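Alcohol dehydrogenase, zinc-containing (Thermotoga maritima, PDB 1VJ0) is probably a zinc-dependent oxidoreductase of the medium-chain alcohol dehydrogenase family, and binds two zinc ions in each chain. Local coordinates at residues 77-86 against 98-108; 88-96 against 156-164. All blocks are in the same frame, centred on the assembly; numbering follows the deposited sequence.

Overall arrangement
Both contacts lie in the GroES-like domain, with centres about 9 Å apart, and they share one sheet. Contact 1 is the more buried. It pairs strand 78-86 with strand 103-106 and ends at the zinc ligands His77 and Glu78. Its chemistry is mostly backbone hydrogen bonds and apolar packing. Contact 2 is partly buried. It lays the irregular loop 88-96 against 156-164, including strand 161-164, and relies on charged side chains gripping backbone atoms, with a salt bridge at its edge. The two meet where strands 103-106 and 161-164 run side by side. Only contact 2 is also touched by other subunits.

Contact 1: 77-86 against 98-108; sequences HEGAGRVVEV and LKPGDLIVWNR
Gly81 and Ile104 form an antiparallel hydrogen-bonded pair, with Gly81 N to Ile104 O at 3.1 Å and Ile104 N to Gly81 O at 2.8 Å. Further bonds run from Val83 N to Asp102 O and from Gly101 N to Val83 O, tying the strand to the type II turn 99-102. Lys99 NZ bridges to Asp102 OD1 at 2.8 Å within that turn. Water joins Arg82 NE to Gly101 O, while the Arg82 guanidinium pairs with Glu48.

Side-chain packing makes up the rest. The Val83 and Ile104 side chains cross at about a right angle, with Val83 CG2 4.0 Å from Ile104 CG2. Trp106 CG sits between its backbone N and carbonyl carbon (chi1 59°), with the ring end near the backbone of Gly79 to Gly81. Gly79, which has no side chain, lies with its C over one ring face, 3.6 Å from Trp106 CH2, and Gly81 N is at the edge. An alanine in place of Trp106 would probably uncover this backbone and open a gap beside it.

Arg108 runs alongside His77, its CD 3.6 Å from His77 CD2. The strand pair leads to the zinc held by His77, Glu78, Cys55 and Cys178, probably the counterpart of the catalytic zinc of medium-chain dehydrogenases.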
ATOM      1  N   HIS A  77     -28.888  -5.217  16.038  1.00 26.87           N
ATOM      2  CA  HIS A  77     -27.889  -5.731  15.091  1.00 28.08           C
ATOM      3  C   HIS A  77     -26.534  -6.031  15.758  1.00 29.64           C
ATOM      4  O   HIS A  77     -25.524  -6.290  15.077  1.00 29.40           O
ATOM      5  CB  HIS A  77     -27.743  -4.740  13.936  1.00 28.99           C
ATOM      6  CG  HIS A  77     -27.394  -3.353  14.365  1.00 28.25           C
ATOM      7  ND1 HIS A  77     -28.349  -2.391  14.629  1.00 27.63           N
ATOM      8  CD2 HIS A  77     -26.189  -2.757  14.559  1.00 29.55           C
ATOM      9  CE1 HIS A  77     -27.747  -1.268  14.996  1.00 29.47           C
ATOM     10  NE2 HIS A  77     -26.436  -1.467  14.964  1.00 30.82           N
ATOM     11  N   GLU A  78     -26.511  -5.962  17.089  1.00 29.78           N
ATOM     12  CA  GLU A  78     -25.322  -6.225  17.889  1.00 31.38           C
ATOM     13  C   GLU A  78     -25.679  -7.402  18.842  1.00 31.15           C
ATOM     14  O   GLU A  78     -26.445  -7.228  19.811  1.00 29.23           O
ATOM     15  CB  GLU A  78     -25.006  -4.973  18.742  1.00 32.75           C
ATOM     16  CG  GLU A  78     -24.569  -3.710  17.968  1.00 35.73           C
ATOM     17  CD  GLU A  78     -24.538  -2.412  18.808  1.00 34.04           C
ATOM     18  OE1 GLU A  78     -24.171  -2.361  20.012  1.00 39.20           O
ATOM     19  OE2 GLU A  78     -24.901  -1.405  18.252  1.00 41.63           O
ATOM     20  N   GLY A  79     -25.080  -8.569  18.598  1.00 30.71           N
ATOM     21  CA  GLY A  79     -25.398  -9.766  19.316  1.00 31.58           C
ATOM     22  C   GLY A  79     -24.279 -10.764  19.583  1.00 31.46           C
ATOM     23  O   GLY A  79     -23.289 -10.852  18.846  1.00 32.38           O
ATOM     24  N   ALA A  80     -24.427 -11.475  20.686  1.00 30.34           N
ATOM     25  CA  ALA A  80     -23.593 -12.646  20.994  1.00 29.93           C
ATOM     26  C   ALA A  80     -24.502 -13.670  21.575  1.00 29.55           C
ATOM     27  O   ALA A  80     -25.480 -13.337  22.250  1.00 29.05           O
ATOM     28  CB  ALA A  80     -22.500 -12.294  21.964  1.00 29.79           C
ATOM     29  N   GLY A  81     -24.215 -14.933  21.317  1.00 29.03           N
ATOM     30  CA  GLY A  81     -25.024 -15.983  21.903  1.00 28.85           C
ATOM     31  C   GLY A  81     -24.454 -17.404  21.813  1.00 27.39           C
ATOM     32  O   GLY A  81     -23.258 -17.622  21.642  1.00 27.25           O
ATOM     33  N   ARG A  82     -25.352 -18.350  21.967  1.00 27.07           N
ATOM     34  CA  ARG A  82     -25.047 -19.733  22.094  1.00 27.55           C
ATOM     35  C   ARG A  82     -25.786 -20.522  21.039  1.00 27.29           C
ATOM     36  O   ARG A  82     -27.008 -20.361  20.864  1.00 26.24           O
ATOM     37  CB  ARG A  82     -25.469 -20.210  23.478  1.00 27.31           C
ATOM     38  CG  ARG A  82     -25.125 -21.652  23.751  1.00 27.75           C
ATOM     39  CD  ARG A  82     -25.675 -22.206  25.048  1.00 34.05           C
ATOM     40  NE  ARG A  82     -25.012 -21.615  26.221  1.00 39.31           N
ATOM     41  CZ  ARG A  82     -25.620 -20.880  27.164  1.00 43.61           C
ATOM     42  NH1 ARG A  82     -26.930 -20.625  27.126  1.00 45.49           N
ATOM     43  NH2 ARG A  82     -24.897 -20.397  28.182  1.00 45.94           N
ATOM     44  N   VAL A  83     -25.054 -21.409  20.380  1.00 27.70           N
ATOM     45  CA  VAL A  83     -25.622 -22.252  19.319  1.00 27.05           C
ATOM     46  C   VAL A  83     -26.639 -23.210  19.927  1.00 26.09           C
ATOM     47  O   VAL A  83     -26.345 -23.943  20.882  1.00 26.04           O
ATOM     48  CB  VAL A  83     -24.507 -23.020  18.517  1.00 26.35           C
ATOM     49  CG1 VAL A  83     -25.116 -23.930  17.501  1.00 28.30           C
ATOM     50  CG2 VAL A  83     -23.613 -22.051  17.820  1.00 28.18           C
ATOM     51  N   VAL A  84     -27.844 -23.225  19.363  1.00 25.34           N
ATOM     52  CA  VAL A  84     -28.859 -24.183  19.751  1.00 26.09           C
ATOM     53  C   VAL A  84     -28.852 -25.322  18.747  1.00 26.36           C
ATOM     54  O   VAL A  84     -28.777 -26.472  19.127  1.00 26.07           O
ATOM     55  CB  VAL A  84     -30.292 -23.544  19.858  1.00 26.82           C
ATOM     56  CG1 VAL A  84     -31.362 -24.595  20.228  1.00 28.46           C
ATOM     57  CG2 VAL A  84     -30.291 -22.413  20.860  1.00 26.47           C
ATOM     58  N   GLU A  85     -28.956 -24.997  17.471  1.00 27.14           N
ATOM     59  CA  GLU A  85     -28.918 -25.993  16.461  1.00 28.79           C
ATOM     60  C   GLU A  85     -28.422 -25.428  15.127  1.00 27.72           C
ATOM     61  O   GLU A  85     -28.451 -24.233  14.873  1.00 27.00           O
ATOM     62  CB  GLU A  85     -30.282 -26.696  16.373  1.00 30.29           C
ATOM     63  CG  GLU A  85     -31.343 -25.998  15.589  1.00 33.54           C
ATOM     64  CD  GLU A  85     -32.696 -26.729  15.616  1.00 33.65           C
ATOM     65  OE1 GLU A  85     -33.201 -27.034  16.724  1.00 38.45           O
ATOM     66  OE2 GLU A  85     -33.265 -27.002  14.502  1.00 41.30           O
ATOM     67  N   VAL A  86     -27.890 -26.322  14.320  1.00 27.74           N
ATOM     68  CA  VAL A  86     -27.437 -26.051  12.992  1.00 27.77           C
ATOM     69  C   VAL A  86     -28.171 -27.008  12.089  1.00 28.16           C
ATOM     70  O   VAL A  86     -28.116 -28.217  12.273  1.00 27.14           O
ATOM     71  CB  VAL A  86     -25.920 -26.337  12.784  1.00 27.64           C
ATOM     72  CG1 VAL A  86     -25.497 -25.893  11.425  1.00 26.72           C
ATOM     73  CG2 VAL A  86     -25.062 -25.627  13.846  1.00 30.46           C
ATOM     74  N   LEU A  98     -19.304 -25.715  14.161  1.00 28.88           N
ATOM     75  CA  LEU A  98     -20.181 -25.293  15.241  1.00 28.34           C
ATOM     76  C   LEU A  98     -20.986 -26.499  15.703  1.00 29.89           C
ATOM     77  O   LEU A  98     -21.399 -27.359  14.867  1.00 29.44           O
ATOM     78  CB  LEU A  98     -21.142 -24.185  14.753  1.00 28.69           C
ATOM     79  CG  LEU A  98     -20.487 -22.868  14.275  1.00 29.57           C
ATOM     80  CD1 LEU A  98     -21.558 -21.796  13.996  1.00 30.84           C
ATOM     81  CD2 LEU A  98     -19.470 -22.331  15.239  1.00 33.78           C
ATOM     82  N   LYS A  99     -21.191 -26.560  17.028  1.00 29.77           N
ATOM     83  CA  LYS A  99     -22.034 -27.536  17.665  1.00 29.68           C
ATOM     84  C   LYS A  99     -22.922 -26.870  18.720  1.00 28.35           C
ATOM     85  O   LYS A  99     -22.603 -25.766  19.186  1.00 29.02           O
ATOM     86  CB  LYS A  99     -21.159 -28.638  18.283  1.00 30.21           C
ATOM     87  CG  LYS A  99     -20.124 -28.151  19.222  1.00 31.08           C
ATOM     88  CD  LYS A  99     -19.337 -29.311  19.899  1.00 33.32           C
ATOM     89  CE  LYS A  99     -18.344 -28.756  20.977  1.00 34.47           C
ATOM     90  NZ  LYS A  99     -17.593 -27.542  20.522  1.00 34.49           N
ATOM     91  N   PRO A 100     -24.042 -27.504  19.074  1.00 27.44           N
ATOM     92  CA  PRO A 100     -24.947 -26.953  20.102  1.00 27.35           C
ATOM     93  C   PRO A 100     -24.159 -26.648  21.372  1.00 27.31           C
ATOM     94  O   PRO A 100     -23.327 -27.441  21.782  1.00 24.93           O
ATOM     95  CB  PRO A 100     -25.967 -28.080  20.340  1.00 27.18           C
ATOM     96  CG  PRO A 100     -25.947 -28.877  19.055  1.00 27.35           C
ATOM     97  CD  PRO A 100     -24.540 -28.768  18.513  1.00 27.66           C
ATOM     98  N   GLY A 101     -24.366 -25.490  21.952  1.00 28.12           N
ATOM     99  CA  GLY A 101     -23.595 -25.124  23.141  1.00 28.12           C
ATOM    100  C   GLY A 101     -22.422 -24.185  22.871  1.00 27.69           C
ATOM    101  O   GLY A 101     -21.930 -23.539  23.815  1.00 27.92           O
ATOM    102  N   ASP A 102     -21.916 -24.125  21.631  1.00 26.66           N
ATOM    103  CA  ASP A 102     -20.859 -23.169  21.304  1.00 26.12           C
ATOM    104  C   ASP A 102     -21.289 -21.723  21.520  1.00 26.42           C
ATOM    105  O   ASP A 102     -22.418 -21.351  21.195  1.00 24.22           O
ATOM    106  CB  ASP A 102     -20.395 -23.298  19.854  1.00 26.02           C
ATOM    107  CG  ASP A 102     -19.596 -24.572  19.598  1.00 28.97           C
ATOM    108  OD1 ASP A 102     -19.119 -25.215  20.551  1.00 28.58           O
ATOM    109  OD2 ASP A 102     -19.408 -25.020  18.454  1.00 30.80           O
ATOM    110  N   LEU A 103     -20.364 -20.902  22.018  1.00 25.88           N
ATOM    111  CA  LEU A 103     -20.581 -19.451  22.118  1.00 26.29           C
ATOM    112  C   LEU A 103     -20.045 -18.863  20.861  1.00 26.36           C
ATOM    113  O   LEU A 103     -18.975 -19.272  20.381  1.00 27.33           O
ATOM    114  CB  LEU A 103     -19.893 -18.850  23.345  1.00 25.97           C
ATOM    115  CG  LEU A 103     -20.315 -19.455  24.693  1.00 27.93           C
ATOM    116  CD1 LEU A 103     -19.485 -18.915  25.823  1.00 30.26           C
ATOM    117  CD2 LEU A 103     -21.790 -19.218  24.983  1.00 28.34           C
ATOM    118  N   ILE A 104     -20.796 -17.921  20.303  1.00 26.74           N
ATOM    119  CA  ILE A 104     -20.415 -17.259  19.076  1.00 27.46           C
ATOM    120  C   ILE A 104     -20.723 -15.783  19.058  1.00 27.46           C
ATOM    121  O   ILE A 104     -21.603 -15.285  19.781  1.00 26.98           O
ATOM    122  CB  ILE A 104     -21.100 -17.954  17.850  1.00 28.51           C
ATOM    123  CG1 ILE A 104     -22.633 -17.801  17.880  1.00 27.45           C
ATOM    124  CG2 ILE A 104     -20.678 -19.387  17.800  1.00 27.14           C
ATOM    125  CD1 ILE A 104     -23.316 -18.162  16.518  1.00 28.42           C
ATOM    126  N   VAL A 105     -19.983 -15.085  18.206  1.00 27.14           N
ATOM    127  CA  VAL A 105     -20.373 -13.795  17.727  1.00 27.09           C
ATOM    128  C   VAL A 105     -20.332 -13.857  16.190  1.00 27.90           C
ATOM    129  O   VAL A 105     -19.827 -14.822  15.602  1.00 28.24           O
ATOM    130  CB  VAL A 105     -19.492 -12.650  18.261  1.00 28.09           C
ATOM    131  CG1 VAL A 105     -19.677 -12.514  19.727  1.00 31.14           C
ATOM    132  CG2 VAL A 105     -17.997 -12.881  17.937  1.00 28.29           C
ATOM    133  N   TRP A 106     -20.927 -12.854  15.548  1.00 26.63           N
ATOM    134  CA  TRP A 106     -21.081 -12.888  14.122  1.00 27.35           C
ATOM    135  C   TRP A 106     -21.129 -11.506  13.528  1.00 27.41           C
ATOM    136  O   TRP A 106     -21.470 -10.501  14.187  1.00 25.98           O
ATOM    137  CB  TRP A 106     -22.358 -13.670  13.713  1.00 26.96           C
ATOM    138  CG  TRP A 106     -23.630 -13.111  14.282  1.00 27.82           C
ATOM    139  CD1 TRP A 106     -24.463 -12.204  13.679  1.00 28.78           C
ATOM    140  CD2 TRP A 106     -24.236 -13.408  15.558  1.00 27.68           C
ATOM    141  NE1 TRP A 106     -25.524 -11.921  14.496  1.00 28.51           N
ATOM    142  CE2 TRP A 106     -25.408 -12.632  15.658  1.00 28.29           C
ATOM    143  CE3 TRP A 106     -23.899 -14.237  16.618  1.00 26.04           C
ATOM    144  CZ2 TRP A 106     -26.242 -12.669  16.773  1.00 28.15           C
ATOM    145  CZ3 TRP A 106     -24.722 -14.265  17.740  1.00 29.34           C
ATOM    146  CH2 TRP A 106     -25.885 -13.482  17.804  1.00 27.93           C
ATOM    147  N   ASN A 107     -20.790 -11.453  12.257  1.00 27.57           N
ATOM    148  CA  ASN A 107     -20.918 -10.198  11.490  1.00 29.26           C
ATOM    149  C   ASN A 107     -22.422  -9.971  11.187  1.00 29.55           C
ATOM    150  O   ASN A 107     -23.104 -10.824  10.599  1.00 29.87           O
ATOM    151  CB  ASN A 107     -20.062 -10.295  10.185  1.00 29.27           C
ATOM    152  CG  ASN A 107     -20.026  -9.005   9.362  1.00 30.08           C
ATOM    153  OD1 ASN A 107     -20.787  -8.049   9.602  1.00 34.12           O
ATOM    154  ND2 ASN A 107     -19.115  -8.977   8.370  1.00 32.04           N
ATOM    155  N   ARG A 108     -22.925  -8.797  11.551  1.00 29.44           N
ATOM    156  CA  ARG A 108     -24.337  -8.455  11.318  1.00 30.04           C
ATOM    157  C   ARG A 108     -24.739  -8.411   9.856  1.00 29.60           C
ATOM    158  O   ARG A 108     -25.905  -8.601   9.520  1.00 30.40           O
ATOM    159  CB  ARG A 108     -24.626  -7.090  11.972  1.00 30.70           C
ATOM    160  CG  ARG A 108     -23.958  -5.890  11.333  1.00 30.99           C
ATOM    161  CD  ARG A 108     -24.450  -4.608  11.971  1.00 33.86           C
ATOM    162  NE  ARG A 108     -23.896  -3.431  11.347  1.00 34.97           N
ATOM    163  CZ  ARG A 108     -22.663  -2.993  11.567  1.00 36.71           C
ATOM    164  NH1 ARG A 108     -21.888  -3.610  12.394  1.00 41.00           N
ATOM    165  NH2 ARG A 108     -22.203  -1.922  10.942  1.00 37.75           N
TER
HETATM  166  O   HOH W   1     -26.179  -9.184  14.439  1.00 26.72           O
HETATM  167  O   HOH W   2     -23.647  -9.536  15.826  1.00 28.76           O
HETATM  168  O   HOH W   3     -22.686 -23.097  26.302  1.00 46.58           O

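Contact 2: 88-96 against 156-164; sequences GEKRDLNGE and DPETDVLKV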
ATOM      1  N   GLY A  88     -27.854 -28.807   9.163  1.00 28.73           N
ATOM      2  CA  GLY A  88     -26.705 -29.141   8.311  1.00 28.83           C
ATOM      3  C   GLY A  88     -25.404 -28.910   9.074  1.00 29.64           C
ATOM      4  O   GLY A  88     -25.307 -29.278  10.246  1.00 29.38           O
ATOM      5  N   GLU A  89     -24.434 -28.274   8.425  1.00 29.61           N
ATOM      6  CA  GLU A  89     -23.133 -27.954   9.037  1.00 31.30           C
ATOM      7  C   GLU A  89     -22.787 -26.497   8.851  1.00 30.47           C
ATOM      8  O   GLU A  89     -23.164 -25.867   7.845  1.00 31.20           O
ATOM      9  CB  GLU A  89     -21.994 -28.764   8.383  1.00 31.69           C
ATOM     10  CG  GLU A  89     -22.147 -30.265   8.442  1.00 36.37           C
ATOM     11  CD  GLU A  89     -23.198 -30.752   7.454  1.00 41.10           C
ATOM     12  OE1 GLU A  89     -23.180 -30.365   6.253  1.00 48.66           O
ATOM     13  OE2 GLU A  89     -24.084 -31.466   7.894  1.00 42.80           O
ATOM     14  N   LYS A  90     -22.086 -25.940   9.836  1.00 29.75           N
ATOM     15  CA  LYS A  90     -21.592 -24.563   9.750  1.00 28.58           C
ATOM     16  C   LYS A  90     -20.234 -24.446  10.412  1.00 28.08           C
ATOM     17  O   LYS A  90     -20.049 -24.864  11.512  1.00 27.68           O
ATOM     18  CB  LYS A  90     -22.576 -23.561  10.344  1.00 29.01           C
ATOM     19  CG  LYS A  90     -22.049 -22.125  10.347  1.00 28.51           C
ATOM     20  CD  LYS A  90     -21.895 -21.527   8.954  1.00 28.94           C
ATOM     21  CE  LYS A  90     -21.408 -20.080   9.024  1.00 29.27           C
ATOM     22  NZ  LYS A  90     -21.105 -19.398   7.657  1.00 26.36           N
ATOM     23  N   ARG A  91     -19.279 -23.922   9.669  1.00 28.02           N
ATOM     24  CA  ARG A  91     -17.952 -23.659  10.174  1.00 29.19           C
ATOM     25  C   ARG A  91     -17.798 -22.196  10.448  1.00 29.01           C
ATOM     26  O   ARG A  91     -18.291 -21.321   9.691  1.00 30.08           O
ATOM     27  CB  ARG A  91     -16.919 -24.037   9.137  1.00 29.36           C
ATOM     28  CG  ARG A  91     -16.833 -25.509   8.969  1.00 32.55           C
ATOM     29  CD  ARG A  91     -15.746 -25.905   8.058  1.00 35.22           C
ATOM     30  NE  ARG A  91     -15.921 -27.296   7.691  1.00 39.52           N
ATOM     31  CZ  ARG A  91     -15.458 -28.334   8.365  1.00 40.63           C
ATOM     32  NH1 ARG A  91     -14.734 -28.176   9.478  1.00 43.73           N
ATOM     33  NH2 ARG A  91     -15.704 -29.564   7.909  1.00 43.65           N
ATOM     34  N   ASP A  92     -17.101 -21.902  11.528  1.00 28.36           N
ATOM     35  CA  ASP A  92     -16.743 -20.510  11.788  1.00 27.13           C
ATOM     36  C   ASP A  92     -15.595 -20.090  10.855  1.00 26.44           C
ATOM     37  O   ASP A  92     -15.115 -20.904  10.016  1.00 25.36           O
ATOM     38  CB  ASP A  92     -16.456 -20.298  13.286  1.00 27.39           C
ATOM     39  CG  ASP A  92     -15.047 -20.569  13.695  1.00 30.21           C
ATOM     40  OD1 ASP A  92     -14.237 -21.216  12.950  1.00 27.85           O
ATOM     41  OD2 ASP A  92     -14.673 -20.140  14.816  1.00 27.19           O
ATOM     42  N   LEU A  93     -15.180 -18.829  10.951  1.00 25.99           N
ATOM     43  CA  LEU A  93     -14.156 -18.303  10.030  1.00 27.26           C
ATOM     44  C   LEU A  93     -12.772 -18.973  10.129  1.00 27.36           C
ATOM     45  O   LEU A  93     -11.957 -18.862   9.224  1.00 27.53           O
ATOM     46  CB  LEU A  93     -14.006 -16.826  10.231  1.00 26.80           C
ATOM     47  CG  LEU A  93     -15.164 -15.983   9.657  1.00 29.09           C
ATOM     48  CD1 LEU A  93     -15.329 -14.672  10.415  1.00 29.35           C
ATOM     49  CD2 LEU A  93     -14.974 -15.731   8.154  1.00 27.22           C
ATOM     50  N   ASN A  94     -12.500 -19.658  11.237  1.00 28.56           N
ATOM     51  CA  ASN A  94     -11.246 -20.406  11.397  1.00 27.92           C
ATOM     52  C   ASN A  94     -11.371 -21.853  10.970  1.00 29.21           C
ATOM     53  O   ASN A  94     -10.386 -22.617  11.044  1.00 28.20           O
ATOM     54  CB  ASN A  94     -10.743 -20.321  12.837  1.00 28.43           C
ATOM     55  CG  ASN A  94     -10.290 -18.924  13.206  1.00 32.39           C
ATOM     56  OD1 ASN A  94      -9.611 -18.232  12.409  1.00 30.94           O
ATOM     57  ND2 ASN A  94     -10.682 -18.469  14.396  1.00 32.59           N
ATOM     58  N   GLY A  95     -12.567 -22.234  10.508  1.00 27.30           N
ATOM     59  CA  GLY A  95     -12.815 -23.551  10.007  1.00 27.65           C
ATOM     60  C   GLY A  95     -13.412 -24.498  11.018  1.00 27.35           C
ATOM     61  O   GLY A  95     -13.543 -25.696  10.736  1.00 26.93           O
ATOM     62  N   GLU A  96     -13.745 -24.023  12.210  1.00 27.45           N
ATOM     63  CA  GLU A  96     -14.190 -24.962  13.238  1.00 29.80           C
ATOM     64  C   GLU A  96     -15.671 -25.178  13.087  1.00 28.31           C
ATOM     65  O   GLU A  96     -16.436 -24.229  13.015  1.00 28.26           O
ATOM     66  CB  GLU A  96     -13.953 -24.457  14.662  1.00 30.17           C
ATOM     67  CG  GLU A  96     -12.547 -24.024  15.010  1.00 32.03           C
ATOM     68  CD  GLU A  96     -12.484 -23.802  16.517  1.00 33.87           C
ATOM     69  OE1 GLU A  96     -12.862 -24.743  17.295  1.00 39.67           O
ATOM     70  OE2 GLU A  96     -12.109 -22.691  16.920  1.00 40.84           O
ATOM     71  N   ASP A 156     -28.525 -17.036   8.855  1.00 27.33           N
ATOM     72  CA  ASP A 156     -28.387 -17.694   7.554  1.00 28.55           C
ATOM     73  C   ASP A 156     -27.022 -18.389   7.433  1.00 28.09           C
ATOM     74  O   ASP A 156     -26.076 -17.969   8.055  1.00 27.98           O
ATOM     75  CB  ASP A 156     -28.422 -16.662   6.436  1.00 30.09           C
ATOM     76  CG  ASP A 156     -29.811 -16.123   6.118  1.00 36.75           C
ATOM     77  OD1 ASP A 156     -30.786 -16.889   5.972  1.00 41.08           O
ATOM     78  OD2 ASP A 156     -29.996 -14.902   5.951  1.00 44.04           O
ATOM     79  N   PRO A 157     -26.895 -19.384   6.551  1.00 28.16           N
ATOM     80  CA  PRO A 157     -25.621 -20.098   6.364  1.00 28.66           C
ATOM     81  C   PRO A 157     -24.511 -19.186   5.914  1.00 29.13           C
ATOM     82  O   PRO A 157     -23.349 -19.436   6.195  1.00 30.63           O
ATOM     83  CB  PRO A 157     -25.960 -21.177   5.309  1.00 28.19           C
ATOM     84  CG  PRO A 157     -27.240 -20.735   4.645  1.00 27.21           C
ATOM     85  CD  PRO A 157     -27.961 -19.938   5.700  1.00 27.94           C
ATOM     86  N   GLU A 158     -24.861 -18.105   5.239  1.00 29.83           N
ATOM     87  CA  GLU A 158     -23.877 -17.171   4.706  1.00 30.22           C
ATOM     88  C   GLU A 158     -23.270 -16.265   5.778  1.00 30.74           C
ATOM     89  O   GLU A 158     -22.320 -15.539   5.500  1.00 30.66           O
ATOM     90  CB  GLU A 158     -24.524 -16.293   3.637  1.00 30.44           C
ATOM     91  CG  GLU A 158     -24.944 -17.066   2.417  1.00 32.96           C
ATOM     92  CD  GLU A 158     -26.330 -17.644   2.515  1.00 36.21           C
ATOM     93  OE1 GLU A 158     -27.011 -17.438   3.524  1.00 36.58           O
ATOM     94  OE2 GLU A 158     -26.728 -18.322   1.555  1.00 42.60           O
ATOM     95  N   THR A 159     -23.852 -16.241   6.973  1.00 28.64           N
ATOM     96  CA  THR A 159     -23.302 -15.452   8.044  1.00 28.58           C
ATOM     97  C   THR A 159     -21.837 -15.842   8.410  1.00 29.08           C
ATOM     98  O   THR A 159     -21.493 -17.034   8.642  1.00 28.82           O
ATOM     99  CB  THR A 159     -24.135 -15.650   9.332  1.00 28.58           C
ATOM    100  OG1 THR A 159     -25.528 -15.432   9.078  1.00 28.11           O
ATOM    101  CG2 THR A 159     -23.719 -14.646  10.404  1.00 28.42           C
ATOM    102  N   ASP A 160     -21.015 -14.812   8.551  1.00 29.39           N
ATOM    103  CA  ASP A 160     -19.673 -14.994   9.110  1.00 29.51           C
ATOM    104  C   ASP A 160     -19.722 -15.039  10.627  1.00 28.60           C
ATOM    105  O   ASP A 160     -20.149 -14.106  11.309  1.00 27.33           O
ATOM    106  CB  ASP A 160     -18.731 -13.915   8.596  1.00 30.74           C
ATOM    107  CG  ASP A 160     -18.643 -13.919   7.058  1.00 32.82           C
ATOM    108  OD1 ASP A 160     -18.549 -14.995   6.435  1.00 34.25           O
ATOM    109  OD2 ASP A 160     -18.736 -12.892   6.399  1.00 33.63           O
ATOM    110  N   VAL A 161     -19.244 -16.170  11.149  1.00 28.89           N
ATOM    111  CA  VAL A 161     -19.310 -16.467  12.557  1.00 29.35           C
ATOM    112  C   VAL A 161     -17.903 -16.696  13.088  1.00 29.31           C
ATOM    113  O   VAL A 161     -17.000 -17.220  12.392  1.00 27.44           O
ATOM    114  CB  VAL A 161     -20.177 -17.736  12.773  1.00 29.97           C
ATOM    115  CG1 VAL A 161     -20.273 -18.074  14.242  1.00 29.76           C
ATOM    116  CG2 VAL A 161     -21.587 -17.536  12.157  1.00 29.99           C
ATOM    117  N   LEU A 162     -17.734 -16.358  14.363  1.00 29.84           N
ATOM    118  CA  LEU A 162     -16.532 -16.678  15.108  1.00 29.85           C
ATOM    119  C   LEU A 162     -16.949 -17.265  16.480  1.00 29.90           C
ATOM    120  O   LEU A 162     -17.700 -16.635  17.192  1.00 27.13           O
ATOM    121  CB  LEU A 162     -15.773 -15.385  15.330  1.00 31.10           C
ATOM    122  CG  LEU A 162     -14.272 -15.340  15.515  1.00 34.11           C
ATOM    123  CD1 LEU A 162     -13.553 -16.092  14.390  1.00 37.53           C
ATOM    124  CD2 LEU A 162     -13.772 -13.874  15.573  1.00 33.05           C
ATOM    125  N   LYS A 163     -16.467 -18.474  16.777  1.00 28.37           N
ATOM    126  CA  LYS A 163     -16.558 -19.115  18.067  1.00 29.84           C
ATOM    127  C   LYS A 163     -15.705 -18.355  19.061  1.00 29.31           C
ATOM    128  O   LYS A 163     -14.568 -17.975  18.746  1.00 28.15           O
ATOM    129  CB  LYS A 163     -15.959 -20.519  18.040  1.00 29.78           C
ATOM    130  CG  LYS A 163     -16.895 -21.612  17.820  1.00 33.63           C
ATOM    131  CD  LYS A 163     -16.158 -22.954  17.683  1.00 32.45           C
ATOM    132  CE  LYS A 163     -15.862 -23.550  19.042  1.00 33.60           C
ATOM    133  NZ  LYS A 163     -15.129 -24.868  18.833  1.00 34.43           N
ATOM    134  N   VAL A 164     -16.250 -18.184  20.262  1.00 28.84           N
ATOM    135  CA  VAL A 164     -15.540 -17.560  21.359  1.00 28.70           C
ATOM    136  C   VAL A 164     -15.606 -18.496  22.546  1.00 29.91           C
ATOM    137  O   VAL A 164     -16.193 -19.591  22.469  1.00 29.14           O
ATOM    138  CB  VAL A 164     -16.095 -16.157  21.698  1.00 28.45           C
ATOM    139  CG1 VAL A 164     -15.903 -15.190  20.553  1.00 31.19           C
ATOM    140  CG2 VAL A 164     -17.570 -16.226  22.136  1.00 29.54           C
TER
HETATM  141  O   HOH W   4     -18.367 -18.461   9.441  1.00 23.72           O
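Lys90 reaches across to the turn at Pro157 and grips two backbone carbonyls with its ammonium group. Lys90 NZ lies 2.7 Å from Pro157 O and 2.6 Å from Thr159 O. Lys90 CG is anti to the backbone N (chi1 176°), the chain bends at chi2 (68°), and the rest runs straight to NZ. The two carbonyls probably help offset the charge of this buried lysine. On the way, CE packs on Val161 CG2.

Asp92 uses its two oxygens differently. OD2 of Asp92 offers its anti lone pair to Lys163 N at 3.1 Å, in a nearly straight bond. OD1 turns back to its own loop and accepts from Asn94 N and Glu96 N, which come from opposite faces of the carboxylate. Both oxygens are thus held, and the group's rotation is fixed.

Leu93 N donates to Val161 O at 2.8 Å. The Leu93 side chain lies against that carbonyl and Asp160 CB, and helix 329-340 also packs on it. At the other end Glu96 and Lys163 cross at about a right angle. Lys163 bends at chi3 and brings its NZ above the Glu96 carboxylate plane, 2.7 Å from Glu96 OE1, in a salt bridge.

The Asp92 to Asn94 bond makes an Asx turn, joined to the type I turn 92-95. This loop, closed by the turn, links strands 78-86 and 103-106 and lies against strand 161-164 of the GroES-like domain.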